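Local structure of phosphoribosylaminoimidazole carboxylase (Treponema denticola, 5C5D) at residues D[130-133]-D[134-137]; D[138-141]-D[142-146]. The protein catalyses the reversible carboxylation of 5-aminoimidazole ribonucleotide with carbon dioxide to 4-carboxy-5-aminoimidazole ribonucleotide in de novo purine biosynthesis. The protein carries 1 engineered substitution. All coordinates share one frame; numbering follows the deposited sequence. Where two conformers were deposited one is given.

Contact 1 of 2, residues D[130-133]-D[134-137]; sequences LYDK and EIAD
Asp132 reaches forward over Ile135: its OD1 accepts the Ile135 backbone N-H at 3.1 Å, with an N-H...O angle of 167°. The bond is nearly straight at the hydrogen, yet the donor stands 50° out of the carboxylate plane, so OD1 is met from above. Placing CG anti to the backbone N (chi1 -169°) swings the carboxylate to the carbonyl side and over the first turn. The same OD1 lies 3.0 Å from Glu134 N. This is an N-cap: Asp132 stands just before helix 133-157, where amide groups of the opening turn have no preceding carbonyl to bind, and a short acidic side chain can fold forward onto one of them. The helix-start dipole probably stabilises its negative charge.

The Ile135 side chain lies against the carboxylate, crossing that of Asp132 at about a right angle, with Ile135 CD1 3.5 Å from Asp132 OD2. Regular helix bonds follow at once, Ala136 N to Asp132 O at 3.0 Å and Asp137 N to Lys133 O at 2.9 Å.

Further out, Arg2 makes a salt bridge with OD2; with OD2 held by Arg2 and OD1 by the helix amide, the carboxylate probably has little freedom to turn. Ile135, buried, continues onto Pro3, Ile30 and the helix 117-129 residues Ala125 and Phe128, while small Ala136 lets Ser129 come close.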
loop_
_atom_site.group_PDB
_atom_site.type_symbol
_atom_site.label_atom_id
_atom_site.label_comp_id
_atom_site.label_asym_id
_atom_site.label_seq_id
_atom_site.Cartn_x
_atom_site.Cartn_y
_atom_site.Cartn_z
ATOM N N LEU D 130 22.184 -30.908 -1.409
ATOM C CA LEU D 130 21.445 -32.093 -0.913
ATOM C C LEU D 130 22.068 -33.399 -1.427
ATOM O O LEU D 130 21.925 -34.471 -0.799
ATOM C CB LEU D 130 19.971 -32.030 -1.321
ATOM C CG LEU D 130 19.134 -30.810 -0.917
ATOM C CD1 LEU D 130 17.666 -31.148 -1.180
ATOM C CD2 LEU D 130 19.372 -30.324 0.485
ATOM N N TYR D 131 22.758 -33.329 -2.567
ATOM C CA TYR D 131 23.366 -34.524 -3.179
ATOM C C TYR D 131 24.859 -34.365 -3.470
ATOM O O TYR D 131 25.537 -35.335 -3.829
ATOM C CB TYR D 131 22.636 -34.876 -4.477
ATOM C CG TYR D 131 21.197 -35.310 -4.300
ATOM C CD1 TYR D 131 20.872 -36.655 -4.197
ATOM C CD2 TYR D 131 20.164 -34.397 -4.238
ATOM C CE1 TYR D 131 19.579 -37.060 -4.028
ATOM C CE2 TYR D 131 18.851 -34.824 -4.077
ATOM C CZ TYR D 131 18.570 -36.145 -3.981
ATOM O OH TYR D 131 17.251 -36.575 -3.821
ATOM N N ASP D 132 25.362 -33.147 -3.354
ATOM C CA ASP D 132 26.745 -32.833 -3.708
ATOM C C ASP D 132 27.552 -32.375 -2.501
ATOM O O ASP D 132 27.382 -31.254 -2.034
ATOM C CB ASP D 132 26.768 -31.758 -4.781
ATOM C CG ASP D 132 28.146 -31.564 -5.379
ATOM O OD1 ASP D 132 29.148 -31.515 -4.628
ATOM O OD2 ASP D 132 28.218 -31.448 -6.614
ATOM N N LYS D 133 28.420 -33.254 -2.001
ATOM C CA LYS D 133 29.147 -33.012 -0.754
ATOM C C LYS D 133 30.144 -31.890 -0.878
ATOM O O LYS D 133 30.394 -31.172 0.092
ATOM C CB LYS D 133 29.930 -34.260 -0.306
ATOM C CG LYS D 133 29.227 -35.146 0.684
ATOM C CD LYS D 133 30.182 -36.279 1.110
ATOM C CE LYS D 133 29.648 -37.096 2.260
ATOM N NZ LYS D 133 28.337 -37.707 1.932
ATOM N N GLU D 134 30.756 -31.759 -2.048
ATOM C CA GLU D 134 31.763 -30.730 -2.220
ATOM C C GLU D 134 31.104 -29.354 -2.157
ATOM O O GLU D 134 31.637 -28.430 -1.542
ATOM C CB GLU D 134 32.520 -30.921 -3.530
ATOM C CG GLU D 134 33.427 -32.137 -3.494
ATOM C CD GLU D 134 34.280 -32.279 -4.732
ATOM O OE1 GLU D 134 34.163 -31.429 -5.642
ATOM O OE2 GLU D 134 35.070 -33.247 -4.793
ATOM N N ILE D 135 29.945 -29.212 -2.781
ATOM C CA ILE D 135 29.238 -27.934 -2.704
ATOM C C ILE D 135 28.729 -27.713 -1.265
ATOM O O ILE D 135 28.762 -26.585 -0.759
ATOM C CB ILE D 135 28.095 -27.857 -3.731
ATOM C CG1 ILE D 135 28.693 -27.795 -5.147
ATOM C CG2 ILE D 135 27.216 -26.634 -3.492
ATOM C CD1 ILE D 135 27.676 -27.987 -6.249
ATOM N N ALA D 136 28.297 -28.784 -0.596
ATOM C CA ALA D 136 27.891 -28.670 0.804
ATOM C C ALA D 136 29.031 -28.141 1.691
ATOM O O ALA D 136 28.803 -27.300 2.561
ATOM C CB ALA D 136 27.381 -30.019 1.323
ATOM N N ASP D 137 30.247 -28.635 1.479
ATOM C CA ASP D 137 31.418 -28.106 2.184
ATOM C C ASP D 137 31.627 -26.603 1.945
ATOM O O ASP D 137 31.937 -25.836 2.874
ATOM C CB ASP D 137 32.684 -28.875 1.758
ATOM C CG ASP D 137 32.698 -30.302 2.261
ATOM O OD1 ASP D 137 31.974 -30.605 3.231
ATOM O OD2 ASP D 137 33.441 -31.125 1.683
#

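Contact 2 of 2, residues D[138-141]-D[142-146]; sequences SVKS and YMESN
Two successive turns of the C-terminal helix 133-157 meet here through an i to i+4 salt bridge on one flank and an apolar i to i+4 pair on another. Lys140 NZ donates to Glu144 OE2 at 2.9 Å, approaching on the syn side of the carboxylate but 34° out of its plane. Lys140 leaves the backbone with CG anti to N (chi1 175°) and then bends at its last two torsions, which brings the ammonium group round to the acid one turn on. The two chains run at a slant to each other, and the lysine methylenes also lie against the carboxylate, where Lys140 CE is 3.5 Å from Glu144 OE2. Glu144 itself is extended beyond CG, and Glu144 CG packs 3.2 Å from Lys140 O. Both residues are exposed; long, flexible, oppositely charged chains suit a helix flank facing water.

Beneath them runs the alpha-helical ladder of backbone bonds, in which Val139 O takes Met143 N at 2.9 Å and Lys140 O takes Glu144 N at 2.9 Å. On the apolar flank the side chains of Val139 and Met143 run alongside each other in the same direction, with CG1 of Val139 3.8 Å from SD of Met143. Compact, branched Val139 is buried against Ala125 and Arg126 of helix 117-129 and also meets Lys81 of the second subunit, while the flexible thioether of Met143 packs on Arg126 and on Gly108 of that subunit.

Tyr142 tucks its CB 3.4 Å from Ser138 O, and its ring leads away from the preceding turn to meet Phe28 with the planes at about 50°. Its hydroxyl is hydrogen-bonded to Glu24, and Leu122 of helix 117-129 also touches the side chain.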
loop_
_atom_site.group_PDB
_atom_site.type_symbol
_atom_site.label_atom_id
_atom_site.label_comp_id
_atom_site.label_asym_id
_atom_site.label_seq_id
_atom_site.Cartn_x
_atom_site.Cartn_y
_atom_site.Cartn_z
ATOM N N SER D 138 31.463 -26.191 0.697
ATOM C CA SER D 138 31.601 -24.784 0.334
ATOM C C SER D 138 30.546 -23.915 0.985
ATOM O O SER D 138 30.831 -22.812 1.452
ATOM C CB SER D 138 31.509 -24.614 -1.173
ATOM O OG SER D 138 32.676 -25.082 -1.789
ATOM N N VAL D 139 29.313 -24.402 0.984
ATOM C CA VAL D 139 28.212 -23.692 1.631
ATOM C C VAL D 139 28.533 -23.519 3.110
ATOM O O VAL D 139 28.305 -22.453 3.684
ATOM C CB VAL D 139 26.861 -24.437 1.492
ATOM C CG1 VAL D 139 25.811 -23.879 2.481
ATOM C CG2 VAL D 139 26.345 -24.351 0.063
ATOM N N LYS D 140 29.037 -24.571 3.736
ATOM C CA LYS D 140 29.306 -24.510 5.170
ATOM C C LYS D 140 30.393 -23.470 5.472
ATOM O O LYS D 140 30.243 -22.663 6.373
ATOM C CB LYS D 140 29.714 -25.893 5.689
ATOM C CG LYS D 140 30.143 -25.934 7.138
ATOM C CD LYS D 140 30.470 -27.377 7.533
ATOM C CE LYS D 140 31.624 -27.483 8.527
ATOM N NZ LYS D 140 31.177 -27.454 9.946
ATOM N N SER D 141 31.461 -23.469 4.683
ATOM C CA SER D 141 32.531 -22.489 4.850
ATOM C C SER D 141 31.980 -21.051 4.701
ATOM O O SER D 141 32.307 -20.154 5.485
ATOM C CB SER D 141 33.655 -22.766 3.853
ATOM O OG SER D 141 34.607 -21.723 3.871
ATOM N N TYR D 142 31.109 -20.856 3.715
ATOM C CA TYR D 142 30.488 -19.558 3.426
ATOM C C TYR D 142 29.636 -19.063 4.573
ATOM O O TYR D 142 29.744 -17.914 5.015
ATOM C CB TYR D 142 29.641 -19.707 2.170
ATOM C CG TYR D 142 28.945 -18.490 1.615
ATOM C CD1 TYR D 142 29.534 -17.737 0.607
ATOM C CD2 TYR D 142 27.651 -18.163 2.010
ATOM C CE1 TYR D 142 28.879 -16.664 0.054
ATOM C CE2 TYR D 142 26.985 -17.084 1.465
ATOM C CZ TYR D 142 27.606 -16.333 0.491
ATOM O OH TYR D 142 26.946 -15.259 -0.060
ATOM N N MET D 143 28.773 -19.948 5.060
ATOM C CA MET D 143 27.813 -19.563 6.070
ATOM C C MET D 143 28.547 -19.389 7.405
ATOM O O MET D 143 28.217 -18.483 8.177
ATOM C CB MET D 143 26.654 -20.587 6.117
ATOM C CG MET D 143 25.617 -20.327 4.979
ATOM S SD MET D 143 24.192 -21.433 4.916
ATOM C CE MET D 143 23.115 -20.470 6.001
ATOM N N GLU D 144 29.580 -20.190 7.658
ATOM C CA GLU D 144 30.365 -20.019 8.881
ATOM C C GLU D 144 31.123 -18.707 8.865
ATOM O O GLU D 144 31.209 -18.013 9.883
ATOM C CB GLU D 144 31.337 -21.197 9.090
ATOM C CG GLU D 144 30.597 -22.466 9.501
ATOM C CD GLU D 144 31.503 -23.645 9.833
ATOM O OE1 GLU D 144 32.708 -23.642 9.476
ATOM O OE2 GLU D 144 30.978 -24.587 10.464
ATOM N N SER D 145 31.651 -18.353 7.703
ATOM C CA SER D 145 32.357 -17.088 7.557
ATOM C C SER D 145 31.436 -15.907 7.836
ATOM O O SER D 145 31.845 -14.945 8.493
ATOM C CB SER D 145 32.968 -16.984 6.153
ATOM O OG SER D 145 33.465 -15.685 5.926
ATOM N N ASN D 146 30.192 -15.962 7.359
ATOM C CA ASN D 146 29.251 -14.864 7.600
ATOM C C ASN D 146 29.007 -14.690 9.098
ATOM O O ASN D 146 29.008 -13.567 9.636
ATOM C CB ASN D 146 27.908 -15.103 6.889
ATOM C CG ASN D 146 27.946 -14.749 5.412
ATOM O OD1 ASN D 146 28.822 -14.000 4.955
ATOM N ND2 ASN D 146 26.982 -15.282 4.652
#

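Contacts 1 and 2 are consecutive parts of helix 133-157, their centres about 12 Å apart, and both pack partly on helix 117-129. Contact 1, at the start of the helix, is partly buried: an acid there caps an amide of the first turn that has no carbonyl partner one turn back, and is backed by an arginine of the same chain. Contact 2, further along, is a surface contact in which the amides already have carbonyl partners, and its acid pairs with a lysine one turn away on an exposed flank. Both reach the second subunit, contact 1 from the loop through the stacked Tyr131 rings of the two chains, contact 2 through aliphatic and thioether packing from the helix itself.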